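Local coordinates for protein yojF (Bacillus subtilis, PDB 1NJH) that is of unknown function but belongs to the DUF1806 family and forms a small, mostly beta-stranded protein that assembles as two subunits, at residues 25-30 / 107-112; 14-19 / 93-98; 7-12 / 63-68. One frame throughout, in Å; residues are numbered along the deposited sequence.

Interaction 1: 25-30 / 107-112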
ATOM      1  N   TYR A  25      12.802  -3.656  -3.301  1.00 19.14           N
ATOM      2  CA  TYR A  25      11.470  -3.698  -3.871  1.00 17.26           C
ATOM      3  C   TYR A  25      10.508  -4.133  -2.783  1.00 15.19           C
ATOM      4  O   TYR A  25      10.823  -5.006  -1.976  1.00 16.05           O
ATOM      5  CB  TYR A  25      11.417  -4.695  -5.028  1.00 18.83           C
ATOM      6  CG  TYR A  25      12.180  -4.219  -6.237  1.00 20.65           C
ATOM      7  CD1 TYR A  25      13.548  -4.460  -6.357  1.00 22.88           C
ATOM      8  CD2 TYR A  25      11.543  -3.498  -7.242  1.00 23.58           C
ATOM      9  CE1 TYR A  25      14.260  -4.000  -7.456  1.00 23.37           C
ATOM     10  CE2 TYR A  25      12.249  -3.026  -8.344  1.00 25.58           C
ATOM     11  CZ  TYR A  25      13.607  -3.285  -8.442  1.00 26.81           C
ATOM     12  OH  TYR A  25      14.311  -2.840  -9.536  1.00 28.75           O
ATOM     13  N   ILE A  26       9.321  -3.543  -2.781  1.00 14.82           N
ATOM     14  CA  ILE A  26       8.333  -3.876  -1.784  1.00 15.55           C
ATOM     15  C   ILE A  26       6.993  -4.351  -2.365  1.00 13.19           C
ATOM     16  O   ILE A  26       6.538  -3.867  -3.418  1.00 16.02           O
ATOM     17  CB  ILE A  26       8.089  -2.631  -0.861  1.00 19.90           C
ATOM     18  CG1 ILE A  26       9.357  -2.377  -0.028  1.00 23.35           C
ATOM     19  CG2 ILE A  26       6.846  -2.831   0.016  1.00 23.88           C
ATOM     20  CD1 ILE A  26       9.213  -1.375   1.054  1.00 32.55           C
ATOM     21  N   HIS A  27       6.408  -5.339  -1.700  1.00 15.07           N
ATOM     22  CA  HIS A  27       5.082  -5.808  -2.042  1.00 15.30           C
ATOM     23  C   HIS A  27       4.282  -5.565  -0.756  1.00 16.88           C
ATOM     24  O   HIS A  27       4.681  -6.033   0.316  1.00 15.28           O
ATOM     25  CB  HIS A  27       5.045  -7.301  -2.374  1.00 16.72           C
ATOM     26  CG  HIS A  27       3.683  -7.764  -2.785  1.00 20.21           C
ATOM     27  ND1 HIS A  27       2.754  -8.251  -1.890  1.00 23.46           N
ATOM     28  CD2 HIS A  27       3.059  -7.713  -3.984  1.00 23.33           C
ATOM     29  CE1 HIS A  27       1.615  -8.480  -2.524  1.00 20.14           C
ATOM     30  NE2 HIS A  27       1.775  -8.161  -3.795  1.00 27.34           N
ATOM     31  N   LEU A  28       3.176  -4.825  -0.849  1.00 13.41           N
ATOM     32  CA  LEU A  28       2.326  -4.536   0.307  1.00 15.35           C
ATOM     33  C   LEU A  28       0.912  -4.712  -0.183  1.00 15.93           C
ATOM     34  O   LEU A  28       0.481  -4.024  -1.107  1.00 17.36           O
ATOM     35  CB  LEU A  28       2.533  -3.105   0.794  1.00 16.60           C
ATOM     36  CG  LEU A  28       1.637  -2.685   1.967  1.00 20.38           C
ATOM     37  CD1 LEU A  28       1.917  -3.552   3.190  1.00 20.56           C
ATOM     38  CD2 LEU A  28       1.869  -1.210   2.269  1.00 20.91           C
ATOM     39  N   GLU A  29       0.191  -5.628   0.443  1.00 15.67           N
ATOM     40  CA  GLU A  29      -1.158  -5.947  -0.000  1.00 14.92           C
ATOM     41  C   GLU A  29      -2.094  -6.271   1.165  1.00 18.05           C
ATOM     42  O   GLU A  29      -1.675  -6.851   2.172  1.00 18.18           O
ATOM     43  CB  GLU A  29      -1.056  -7.148  -0.964  1.00 19.38           C
ATOM     44  CG  GLU A  29      -2.378  -7.829  -1.342  1.00 24.94           C
ATOM     45  CD  GLU A  29      -2.192  -8.991  -2.328  1.00 29.65           C
ATOM     46  OE1 GLU A  29      -1.089  -9.581  -2.385  1.00 25.22           O
ATOM     47  OE2 GLU A  29      -3.163  -9.332  -3.048  1.00 33.31           O
ATOM     48  N   THR A  30      -3.355  -5.880   1.014  1.00 15.39           N
ATOM     49  CA  THR A  30      -4.386  -6.159   2.016  1.00 19.61           C
ATOM     50  C   THR A  30      -5.564  -6.777   1.271  1.00 21.73           C
ATOM     51  O   THR A  30      -5.954  -6.306   0.206  1.00 20.90           O
ATOM     52  CB  THR A  30      -4.869  -4.878   2.776  1.00 25.23           C
ATOM     53  OG1 THR A  30      -5.291  -3.871   1.851  1.00 23.73           O
ATOM     54  CG2 THR A  30      -3.756  -4.324   3.622  1.00 22.35           C
ATOM     55  N   ALA A 107      -6.592  -9.860   5.760  1.00 25.91           N
ATOM     56  CA  ALA A 107      -5.262 -10.407   5.588  1.00 21.70           C
ATOM     57  C   ALA A 107      -4.321  -9.324   5.108  1.00 19.25           C
ATOM     58  O   ALA A 107      -4.731  -8.369   4.427  1.00 19.78           O
ATOM     59  CB  ALA A 107      -5.281 -11.558   4.583  1.00 21.85           C
ATOM     60  N   ILE A 108      -3.056  -9.480   5.467  1.00 19.99           N
ATOM     61  CA  ILE A 108      -2.052  -8.516   5.073  1.00 18.76           C
ATOM     62  C   ILE A 108      -0.743  -9.198   4.755  1.00 20.82           C
ATOM     63  O   ILE A 108      -0.408 -10.245   5.317  1.00 20.26           O
ATOM     64  CB  ILE A 108      -1.833  -7.467   6.175  1.00 18.42           C
ATOM     65  CG1 ILE A 108      -0.797  -6.443   5.707  1.00 18.85           C
ATOM     66  CG2 ILE A 108      -1.405  -8.161   7.476  1.00 17.58           C
ATOM     67  CD1 ILE A 108      -0.824  -5.167   6.487  1.00 26.57           C
ATOM     68  N   SER A 109      -0.002  -8.593   3.835  1.00 19.98           N
ATOM     69  CA  SER A 109       1.279  -9.118   3.409  1.00 17.82           C
ATOM     70  C   SER A 109       2.239  -7.972   3.144  1.00 18.00           C
ATOM     71  O   SER A 109       1.866  -6.994   2.499  1.00 17.01           O
ATOM     72  CB  SER A 109       1.094  -9.952   2.128  1.00 22.21           C
ATOM     73  OG  SER A 109       2.340 -10.294   1.549  1.00 29.23           O
ATOM     74  N   LEU A 110       3.454  -8.079   3.690  1.00 16.83           N
ATOM     75  CA  LEU A 110       4.512  -7.087   3.461  1.00 13.94           C
ATOM     76  C   LEU A 110       5.738  -7.923   3.141  1.00 14.86           C
ATOM     77  O   LEU A 110       6.141  -8.781   3.940  1.00 17.47           O
ATOM     78  CB  LEU A 110       4.777  -6.204   4.694  1.00 14.28           C
ATOM     79  CG  LEU A 110       5.960  -5.227   4.515  1.00 16.83           C
ATOM     80  CD1 LEU A 110       5.702  -4.232   3.381  1.00 16.48           C
ATOM     81  CD2 LEU A 110       6.215  -4.475   5.844  1.00 15.57           C
ATOM     82  N   GLN A 111       6.305  -7.705   1.958  1.00 16.48           N
ATOM     83  CA  GLN A 111       7.475  -8.450   1.506  1.00 16.08           C
ATOM     84  C   GLN A 111       8.544  -7.476   0.989  1.00 16.35           C
ATOM     85  O   GLN A 111       8.223  -6.488   0.326  1.00 12.80           O
ATOM     86  CB  GLN A 111       7.069  -9.416   0.387  1.00 16.50           C
ATOM     87  CG  GLN A 111       5.813 -10.252   0.668  1.00 18.67           C
ATOM     88  CD  GLN A 111       5.584 -11.293  -0.421  1.00 22.73           C
ATOM     89  OE1 GLN A 111       5.949 -11.077  -1.572  1.00 23.85           O
ATOM     90  NE2 GLN A 111       4.979 -12.415  -0.062  1.00 24.72           N
ATOM     91  N   ILE A 112       9.809  -7.778   1.279  1.00 13.97           N
ATOM     92  CA  ILE A 112      10.941  -6.941   0.895  1.00 14.93           C
ATOM     93  C   ILE A 112      11.977  -7.800   0.174  1.00 18.61           C
ATOM     94  O   ILE A 112      12.331  -8.867   0.665  1.00 18.40           O
ATOM     95  CB  ILE A 112      11.588  -6.313   2.166  1.00 16.04           C
ATOM     96  CG1 ILE A 112      10.509  -5.573   2.966  1.00 16.94           C
ATOM     97  CG2 ILE A 112      12.741  -5.397   1.775  1.00 18.54           C
ATOM     98  CD1 ILE A 112      10.946  -5.014   4.309  1.00 20.77           C
TER

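Interaction 2: 14-19 / 93-98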
ATOM      1  N   ALA A  14      16.346  -7.791  12.864  1.00 29.28           N
ATOM      2  CA  ALA A  14      17.668  -7.958  12.275  1.00 29.91           C
ATOM      3  C   ALA A  14      17.570  -8.017  10.753  1.00 29.19           C
ATOM      4  O   ALA A  14      18.427  -7.499  10.043  1.00 28.86           O
ATOM      5  CB  ALA A  14      18.321  -9.231  12.808  1.00 32.54           C
ATOM      6  N   SER A  15      16.518  -8.653  10.252  1.00 27.37           N
ATOM      7  CA  SER A  15      16.324  -8.773   8.810  1.00 25.92           C
ATOM      8  C   SER A  15      15.984  -7.419   8.175  1.00 24.56           C
ATOM      9  O   SER A  15      16.452  -7.094   7.079  1.00 22.00           O
ATOM     10  CB  SER A  15      15.207  -9.781   8.520  1.00 30.84           C
ATOM     11  OG  SER A  15      15.043  -9.973   7.124  1.00 37.79           O
ATOM     12  N   LEU A  16      15.169  -6.625   8.863  1.00 23.24           N
ATOM     13  CA  LEU A  16      14.798  -5.314   8.342  1.00 23.34           C
ATOM     14  C   LEU A  16      16.024  -4.417   8.219  1.00 24.41           C
ATOM     15  O   LEU A  16      16.214  -3.750   7.207  1.00 23.20           O
ATOM     16  CB  LEU A  16      13.752  -4.640   9.240  1.00 20.85           C
ATOM     17  CG  LEU A  16      12.346  -5.251   9.321  1.00 18.78           C
ATOM     18  CD1 LEU A  16      11.567  -4.594  10.473  1.00 20.06           C
ATOM     19  CD2 LEU A  16      11.580  -5.044   8.011  1.00 16.22           C
ATOM     20  N   GLU A  17      16.868  -4.401   9.247  1.00 26.64           N
ATOM     21  CA  GLU A  17      18.060  -3.560   9.220  1.00 27.81           C
ATOM     22  C   GLU A  17      19.000  -3.990   8.099  1.00 28.96           C
ATOM     23  O   GLU A  17      19.789  -3.196   7.590  1.00 30.11           O
ATOM     24  CB  GLU A  17      18.751  -3.624  10.587  1.00 26.54           C
ATOM     25  CG  GLU A  17      17.766  -3.326  11.697  1.00 29.04           C
ATOM     26  CD  GLU A  17      18.343  -3.412  13.091  1.00 33.37           C
ATOM     27  OE1 GLU A  17      19.251  -4.242  13.319  1.00 36.45           O
ATOM     28  OE2 GLU A  17      17.857  -2.667  13.968  1.00 32.97           O
ATOM     29  N   ARG A  18      18.891  -5.253   7.711  0.50 29.66           N
ATOM     30  CA  ARG A  18      19.709  -5.815   6.647  0.50 32.40           C
ATOM     31  C   ARG A  18      19.463  -5.096   5.319  0.50 30.46           C
ATOM     32  O   ARG A  18      20.401  -4.800   4.579  0.53 32.14           O
ATOM     33  CB  ARG A  18      19.380  -7.300   6.494  0.50 36.84           C
ATOM     34  CG  ARG A  18      20.212  -8.054   5.473  0.50 42.03           C
ATOM     35  CD  ARG A  18      19.563  -9.398   5.169  0.41 46.80           C
ATOM     36  NE  ARG A  18      19.185 -10.106   6.391  0.47 49.87           N
ATOM     37  CZ  ARG A  18      18.395 -11.175   6.426  0.58 51.30           C
ATOM     38  NH1 ARG A  18      17.894 -11.668   5.303  0.55 52.51           N
ATOM     39  NH2 ARG A  18      18.102 -11.746   7.586  0.56 51.79           N
ATOM     40  N   TYR A  19      18.196  -4.803   5.034  1.00 27.53           N
ATOM     41  CA  TYR A  19      17.808  -4.150   3.782  1.00 25.62           C
ATOM     42  C   TYR A  19      17.785  -2.628   3.843  1.00 25.57           C
ATOM     43  O   TYR A  19      17.445  -1.981   2.856  1.00 26.36           O
ATOM     44  CB  TYR A  19      16.413  -4.610   3.335  1.00 24.95           C
ATOM     45  CG  TYR A  19      16.253  -6.094   3.153  1.00 30.87           C
ATOM     46  CD1 TYR A  19      16.705  -6.735   2.001  1.00 35.37           C
ATOM     47  CD2 TYR A  19      15.652  -6.866   4.144  1.00 32.26           C
ATOM     48  CE1 TYR A  19      16.556  -8.119   1.845  1.00 36.04           C
ATOM     49  CE2 TYR A  19      15.503  -8.238   4.001  1.00 37.44           C
ATOM     50  CZ  TYR A  19      15.957  -8.858   2.852  1.00 36.79           C
ATOM     51  OH  TYR A  19      15.826 -10.224   2.741  1.00 41.39           O
ATOM     52  N   ASN A  93      16.538 -14.896  -0.237  1.00 32.29           N
ATOM     53  CA  ASN A  93      16.833 -13.917   0.794  1.00 33.14           C
ATOM     54  C   ASN A  93      15.801 -12.789   0.785  1.00 30.47           C
ATOM     55  O   ASN A  93      16.146 -11.615   0.924  1.00 32.50           O
ATOM     56  CB  ASN A  93      18.233 -13.341   0.593  1.00 36.81           C
ATOM     57  CG  ASN A  93      18.682 -12.498   1.763  1.00 40.77           C
ATOM     58  OD1 ASN A  93      18.765 -12.979   2.893  1.00 45.67           O
ATOM     59  ND2 ASN A  93      18.976 -11.230   1.501  1.00 47.17           N
ATOM     60  N   ARG A  94      14.536 -13.140   0.613  1.00 27.73           N
ATOM     61  CA  ARG A  94      13.496 -12.120   0.619  1.00 23.18           C
ATOM     62  C   ARG A  94      12.733 -12.251   1.923  1.00 25.70           C
ATOM     63  O   ARG A  94      12.331 -13.355   2.310  1.00 26.39           O
ATOM     64  CB  ARG A  94      12.552 -12.300  -0.580  1.00 20.98           C
ATOM     65  CG  ARG A  94      13.248 -12.179  -1.918  1.00 24.72           C
ATOM     66  CD  ARG A  94      12.273 -12.349  -3.072  1.00 26.07           C
ATOM     67  NE  ARG A  94      11.546 -13.614  -3.010  1.00 30.89           N
ATOM     68  CZ  ARG A  94      10.719 -14.038  -3.960  1.00 30.85           C
ATOM     69  NH1 ARG A  94      10.523 -13.297  -5.044  1.00 28.84           N
ATOM     70  NH2 ARG A  94      10.079 -15.194  -3.822  1.00 31.37           N
ATOM     71  N   LEU A  95      12.554 -11.127   2.619  1.00 21.66           N
ATOM     72  CA  LEU A  95      11.824 -11.134   3.872  1.00 21.20           C
ATOM     73  C   LEU A  95      10.335 -11.074   3.548  1.00 19.60           C
ATOM     74  O   LEU A  95       9.835 -10.090   2.985  1.00 20.09           O
ATOM     75  CB  LEU A  95      12.232  -9.938   4.757  1.00 18.88           C
ATOM     76  CG  LEU A  95      11.423  -9.683   6.040  1.00 20.80           C
ATOM     77  CD1 LEU A  95      11.590 -10.856   7.010  1.00 21.74           C
ATOM     78  CD2 LEU A  95      11.912  -8.390   6.711  1.00 20.02           C
ATOM     79  N   LEU A  96       9.645 -12.151   3.897  1.00 17.39           N
ATOM     80  CA  LEU A  96       8.212 -12.289   3.669  1.00 19.33           C
ATOM     81  C   LEU A  96       7.453 -12.255   4.984  1.00 21.70           C
ATOM     82  O   LEU A  96       7.708 -13.064   5.878  1.00 21.53           O
ATOM     83  CB  LEU A  96       7.914 -13.619   2.970  1.00 20.70           C
ATOM     84  CG  LEU A  96       8.816 -13.964   1.790  1.00 25.24           C
ATOM     85  CD1 LEU A  96       8.359 -15.273   1.197  1.00 26.06           C
ATOM     86  CD2 LEU A  96       8.792 -12.853   0.764  1.00 22.28           C
HETATM   87  N   MSE A  97       6.514 -11.326   5.118  1.00 18.13           N
HETATM   88  CA  MSE A  97       5.744 -11.254   6.348  1.00 18.62           C
HETATM   89  C   MSE A  97       4.257 -11.219   6.027  1.00 20.59           C
HETATM   90  O   MSE A  97       3.842 -10.733   4.971  1.00 21.12           O
HETATM   91  CB  MSE A  97       6.140 -10.006   7.140  1.00 21.52           C
HETATM   92  CG  MSE A  97       7.577 -10.026   7.579  1.00 21.44           C
HETATM   93 SE   MSE A  97       8.110  -8.289   8.215  0.80 33.44          SE
HETATM   94  CE  MSE A  97       8.283  -7.399   6.489  1.00 23.88           C
ATOM     95  N   ALA A  98       3.446 -11.736   6.941  1.00 19.95           N
ATOM     96  CA  ALA A  98       2.010 -11.756   6.704  1.00 19.52           C
ATOM     97  C   ALA A  98       1.205 -11.929   7.972  1.00 22.47           C
ATOM     98  O   ALA A  98       1.736 -12.305   9.023  1.00 22.46           O
ATOM     99  CB  ALA A  98       1.669 -12.880   5.720  1.00 23.09           C
TER

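Interaction 3: 7-12 / 63-68. With IPA (isopropyl alcohol), chain B.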
ATOM      1  N   ILE A   7       6.209 -15.097  14.061  1.00 30.94           N
ATOM      2  CA  ILE A   7       7.220 -14.050  14.152  1.00 30.85           C
ATOM      3  C   ILE A   7       8.101 -14.034  15.400  1.00 30.87           C
ATOM      4  O   ILE A   7       7.617 -14.094  16.531  1.00 32.42           O
ATOM      5  CB  ILE A   7       6.562 -12.647  14.006  1.00 29.28           C
ATOM      6  CG1 ILE A   7       6.222 -12.406  12.534  1.00 27.19           C
ATOM      7  CG2 ILE A   7       7.486 -11.548  14.559  1.00 28.66           C
ATOM      8  CD1 ILE A   7       5.491 -11.099  12.286  1.00 24.84           C
ATOM      9  N   ILE A   8       9.407 -13.965  15.163  1.00 31.77           N
ATOM     10  CA  ILE A   8      10.393 -13.859  16.233  1.00 33.17           C
ATOM     11  C   ILE A   8      10.855 -12.419  16.053  1.00 29.95           C
ATOM     12  O   ILE A   8      11.649 -12.110  15.159  1.00 27.48           O
ATOM     13  CB  ILE A   8      11.586 -14.816  16.033  1.00 33.97           C
ATOM     14  CG1 ILE A   8      11.107 -16.265  16.095  1.00 36.52           C
ATOM     15  CG2 ILE A   8      12.631 -14.571  17.117  1.00 32.60           C
ATOM     16  CD1 ILE A   8      12.181 -17.277  15.767  1.00 37.20           C
ATOM     17  N   LYS A   9      10.316 -11.542  16.889  1.00 31.70           N
ATOM     18  CA  LYS A   9      10.594 -10.120  16.833  1.00 33.73           C
ATOM     19  C   LYS A   9      12.031  -9.715  16.544  1.00 34.92           C
ATOM     20  O   LYS A   9      12.287  -8.934  15.625  1.00 34.98           O
ATOM     21  CB  LYS A   9      10.130  -9.476  18.128  1.00 34.05           C
ATOM     22  CG  LYS A   9       9.807  -8.011  17.995  1.00 34.93           C
ATOM     23  CD  LYS A   9       9.288  -7.481  19.307  1.00 35.38           C
ATOM     24  CE  LYS A   9       8.981  -6.006  19.229  1.00 37.35           C
ATOM     25  NZ  LYS A   9       8.460  -5.525  20.533  1.00 39.22           N
ATOM     26  N   GLU A  10      12.977 -10.238  17.318  1.00 32.13           N
ATOM     27  CA  GLU A  10      14.376  -9.885  17.120  1.00 34.15           C
ATOM     28  C   GLU A  10      14.967 -10.304  15.778  1.00 31.43           C
ATOM     29  O   GLU A  10      15.838  -9.601  15.240  1.00 29.52           O
ATOM     30  CB  GLU A  10      15.228 -10.454  18.261  1.00 39.77           C
ATOM     31  CG  GLU A  10      15.249  -9.601  19.527  1.00 49.15           C
ATOM     32  CD  GLU A  10      13.877  -9.406  20.151  1.00 55.34           C
ATOM     33  OE1 GLU A  10      13.008  -8.780  19.509  1.00 62.07           O
ATOM     34  OE2 GLU A  10      13.665  -9.880  21.287  1.00 59.14           O
ATOM     35  N   ASP A  11      14.508 -11.436  15.237  1.00 31.93           N
ATOM     36  CA  ASP A  11      15.007 -11.938  13.956  1.00 30.46           C
ATOM     37  C   ASP A  11      14.489 -11.057  12.822  1.00 28.74           C
ATOM     38  O   ASP A  11      15.224 -10.745  11.886  1.00 28.14           O
ATOM     39  CB  ASP A  11      14.567 -13.395  13.721  1.00 32.12           C
ATOM     40  CG  ASP A  11      15.369 -14.093  12.611  1.00 31.06           C
ATOM     41  OD1 ASP A  11      14.771 -14.881  11.842  1.00 31.68           O
ATOM     42  OD2 ASP A  11      16.602 -13.872  12.510  1.00 35.52           O
ATOM     43  N   VAL A  12      13.227 -10.648  12.910  1.00 29.00           N
ATOM     44  CA  VAL A  12      12.645  -9.779  11.886  1.00 26.13           C
ATOM     45  C   VAL A  12      13.360  -8.434  11.913  1.00 25.94           C
ATOM     46  O   VAL A  12      13.726  -7.892  10.865  1.00 24.03           O
ATOM     47  CB  VAL A  12      11.137  -9.549  12.119  1.00 25.87           C
ATOM     48  CG1 VAL A  12      10.632  -8.466  11.171  1.00 22.90           C
ATOM     49  CG2 VAL A  12      10.371 -10.832  11.875  1.00 25.94           C
ATOM     50  N   LYS A  63       7.327  -3.547  15.922  1.00 23.07           N
ATOM     51  CA  LYS A  63       6.840  -3.311  17.284  1.00 28.11           C
ATOM     52  C   LYS A  63       5.651  -4.184  17.645  1.00 29.64           C
ATOM     53  O   LYS A  63       5.004  -4.787  16.779  1.00 28.28           O
ATOM     54  CB  LYS A  63       6.429  -1.844  17.461  1.00 30.29           C
ATOM     55  CG  LYS A  63       7.527  -0.832  17.194  1.00 36.51           C
ATOM     56  CD  LYS A  63       7.044   0.587  17.480  1.00 41.04           C
ATOM     57  CE  LYS A  63       8.105   1.616  17.118  1.00 45.06           C
ATOM     58  NZ  LYS A  63       7.723   3.004  17.516  1.00 49.21           N
ATOM     59  N   GLY A  64       5.353  -4.228  18.941  1.00 32.25           N
ATOM     60  CA  GLY A  64       4.237  -5.020  19.417  1.00 31.34           C
ATOM     61  C   GLY A  64       4.694  -6.330  20.021  1.00 32.19           C
ATOM     62  O   GLY A  64       5.883  -6.636  20.015  1.00 32.00           O
ATOM     63  N   ASN A  65       3.749  -7.103  20.542  1.00 35.35           N
ATOM     64  CA  ASN A  65       4.064  -8.386  21.150  1.00 37.60           C
ATOM     65  C   ASN A  65       3.271  -9.514  20.506  1.00 37.21           C
ATOM     66  O   ASN A  65       3.283 -10.645  20.991  1.00 39.28           O
ATOM     67  CB  ASN A  65       3.778  -8.334  22.652  1.00 40.75           C
ATOM     68  CG  ASN A  65       4.680  -7.353  23.378  1.00 44.04           C
ATOM     69  OD1 ASN A  65       5.887  -7.573  23.501  1.00 46.51           O
ATOM     70  ND2 ASN A  65       4.100  -6.254  23.853  1.00 45.14           N
ATOM     71  N   GLY A  66       2.584  -9.200  19.411  1.00 35.54           N
ATOM     72  CA  GLY A  66       1.794 -10.202  18.715  1.00 32.74           C
ATOM     73  C   GLY A  66       0.304  -9.917  18.740  1.00 31.90           C
ATOM     74  O   GLY A  66      -0.319  -9.990  19.800  1.00 34.12           O
ATOM     75  N   PRO A  67      -0.302  -9.552  17.598  1.00 29.22           N
ATOM     76  CA  PRO A  67       0.361  -9.392  16.298  1.00 27.12           C
ATOM     77  C   PRO A  67       1.381  -8.260  16.339  1.00 25.63           C
ATOM     78  O   PRO A  67       1.500  -7.564  17.338  1.00 26.40           O
ATOM     79  CB  PRO A  67      -0.801  -9.093  15.352  1.00 24.89           C
ATOM     80  CG  PRO A  67      -1.953  -9.822  15.999  1.00 28.61           C
ATOM     81  CD  PRO A  67      -1.762  -9.441  17.450  1.00 26.50           C
ATOM     82  N   TYR A  68       2.095  -8.064  15.236  1.00 24.60           N
ATOM     83  CA  TYR A  68       3.124  -7.034  15.169  1.00 22.32           C
ATOM     84  C   TYR A  68       2.868  -5.980  14.107  1.00 21.67           C
ATOM     85  O   TYR A  68       2.014  -6.145  13.242  1.00 21.53           O
ATOM     86  CB  TYR A  68       4.473  -7.690  14.904  1.00 22.36           C
ATOM     87  CG  TYR A  68       4.837  -8.725  15.940  1.00 28.14           C
ATOM     88  CD1 TYR A  68       5.538  -8.368  17.090  1.00 31.38           C
ATOM     89  CD2 TYR A  68       4.445 -10.058  15.787  1.00 31.63           C
ATOM     90  CE1 TYR A  68       5.847  -9.311  18.065  1.00 33.35           C
ATOM     91  CE2 TYR A  68       4.746 -11.014  16.759  1.00 31.44           C
ATOM     92  CZ  TYR A  68       5.447 -10.631  17.894  1.00 34.76           C
ATOM     93  OH  TYR A  68       5.751 -11.563  18.863  1.00 36.36           O
TER
HETATM   94  C1  IPA B 117       7.338  -0.935  21.078  1.00 56.50           C
HETATM   95  C2  IPA B 117       7.829  -2.197  21.547  1.00 57.10           C
HETATM   96  C3  IPA B 117       6.725  -3.172  21.724  1.00 57.31           C
HETATM   97  O2  IPA B 117       8.802  -2.645  20.597  1.00 57.41           O

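Interaction 1: 25-30 / 107-112
His-27 with Gln-111 and, two residues on, Glu-29 with Ser-109 form the hydrogen-bonded pairs of an antiparallel ladder whose strand axes lie 4.7 Å apart and run almost exactly opposed. Each pair is closed by two N-H...O=C bonds; His-27 N reaches Gln-111 O at 3.0 Å, nearly straight at 167°. Ile-26 with Ile-112, Leu-28 with Leu-110 and Thr-30 with Ile-108 are the non-hydrogen-bonded pairs, where CA-H groups lean on carbonyl oxygens, as between Leu-28 CA and Ser-109 O (3.3 Å). On the face these pairs share, Leu-110 CD1 meets Ile-26 CG2 at 3.8 Å and Leu-28 CD1 at 3.9 Å, bridging two residues of the partner strand. CG anti to the backbone N in both leucines (chi1 177° in Leu-28) brings their CD1 methyls together. Beta-branched Ile-26, Thr-30, Ile-108 and Ile-112 suit the extended backbone, the isoleucines and leucines the buried face. The other face is polar: His-27 and Gln-111 side chains run alongside each other, ring and amide planes 52° apart, and Ser-109 OG lies at the ring edge, 4.0 Å from His-27 ND1, which is buried without a partner in the model. Strand 45-63 flanks 24-32, its Tyr-49 edge-to-face with His-27, and strand 95-101 borders 106-113. On the apolar face Leu-28 and Ile-108 touch Ala-81 of strand 78-89 and pack on Tyr-49 and Val-47, respectively, of the second subunit.

Interaction 2: 14-19 / 93-98
Tyr-19, which follows helix 9-18, reaches across to the turn that leads into strand 95-101. Its CB sets out toward that segment, and with CG anti to the carbonyl carbon (chi1 -57°) the ring is carried over to Leu-95 and Asn-93. Along one side of the ring CE2 packs on Leu-95 CB at 3.8 Å; on the other, Tyr-19 CE1 lies 3.6 Å from Asn-93 O. At the tip, OH donates a hydrogen bond to Asn-93 O, which sits at the ring edge, near its plane. The modelled 2.3 Å between Tyr-19 OH and Asn-93 O is too short to be taken literally, so the bond's exact length is doubtful. Tyrosine fits here because its ring can cover a leucine while its hydroxyl meets a backbone carbonyl in the turn. Asn-93 has a left-handed backbone, which asparagine tolerates well, and its ND2 is hydrogen-bonded to Glu-114.

About one helical turn before Tyr-19, Ser-15 and Leu-16 meet Leu-95, whose side chain sets out toward the helix: its CD2 touches Leu-16 CD2 at 3.6 Å and Ser-15 OG at 3.5 Å. Serine is small enough to let the leucine branches come close. Leu-16 CD2 also reaches the selenomethionine Met-97, at CE, 4.3 Å away, and the Leu-16 side chain packs beyond the segments on Val-70 and Leu-72. The contact is thus graded, apolar along the helix face and polar beyond it, consistent with hydrophobic burial seating the helix on the sheet and the tyrosine hydroxyl tying the chain that follows to the turn.

Interaction 3: 7-12 / 63-68
A single extended lysine, Lys-9, reaches from the first turn of helix 9-18 to the loop 63-68 and ends on a backbone carbonyl. With CG anti to the backbone N (chi1 -155°) and the chain fully extended beyond CG, it runs out straight. Its NZ donates to Gly-64 O at 2.9 Å, approaching from 26° outside the carbonyl plane. A second bond from Lys-9 NZ, also 2.9 Å, goes to O2 of an isopropyl alcohol that probably came from the crystallisation liquor and also lies against Lys-63. On the way, Lys-9 CD passes Tyr-68 CE1 at 4.1 Å.

Tyr-68 carries the apolar half of the contact. Ile-7 CG2 sits over one face of its ring in a CH-pi contact, 3.8 Å from the Tyr-68 ring centroid and 24° off the normal, while Gly-66 N lies above the opposite face, toward the rim. A beta-branched isoleucine offers a methyl close to its backbone, well placed to cover the ring. Glycine suits positions 64 and 66 because, at the backbone angles of Gly-64 and Gly-66, a CB would press on the preceding carbonyl. The peptide bond before Pro-67 is cis.

Shortening Lys-9 to an alanine is likely to leave Gly-64 O without this donor and to take away the methylenes that pass Tyr-68 CE1. The chemistry thus pairs a partly exposed ammonium, held by neutral oxygens, with an aromatic ring packed against a buried isoleucine.

In the fold
From the N terminus, residues 7-12 come first and close the shortest of the three loops, interaction 3, against the turn between strands 45-63 and 68-74. The same helix, 9-18, continues into interaction 2, reaching on to the beginning of strand 95-101, and strand 24-32 then pairs with 106-113 in interaction 1. The segments alternate along the chain, so all three closures cross one another and none nests. Interactions 1 and 2 share neighbouring strands of one sheet and touch, as in the probable bond between Leu-110 O and Met-97 N. Met-97 also packs on Val-12, linking interactions 2 and 3, whereas interactions 1 and 3 stay about 7 Å apart at their nearest atoms.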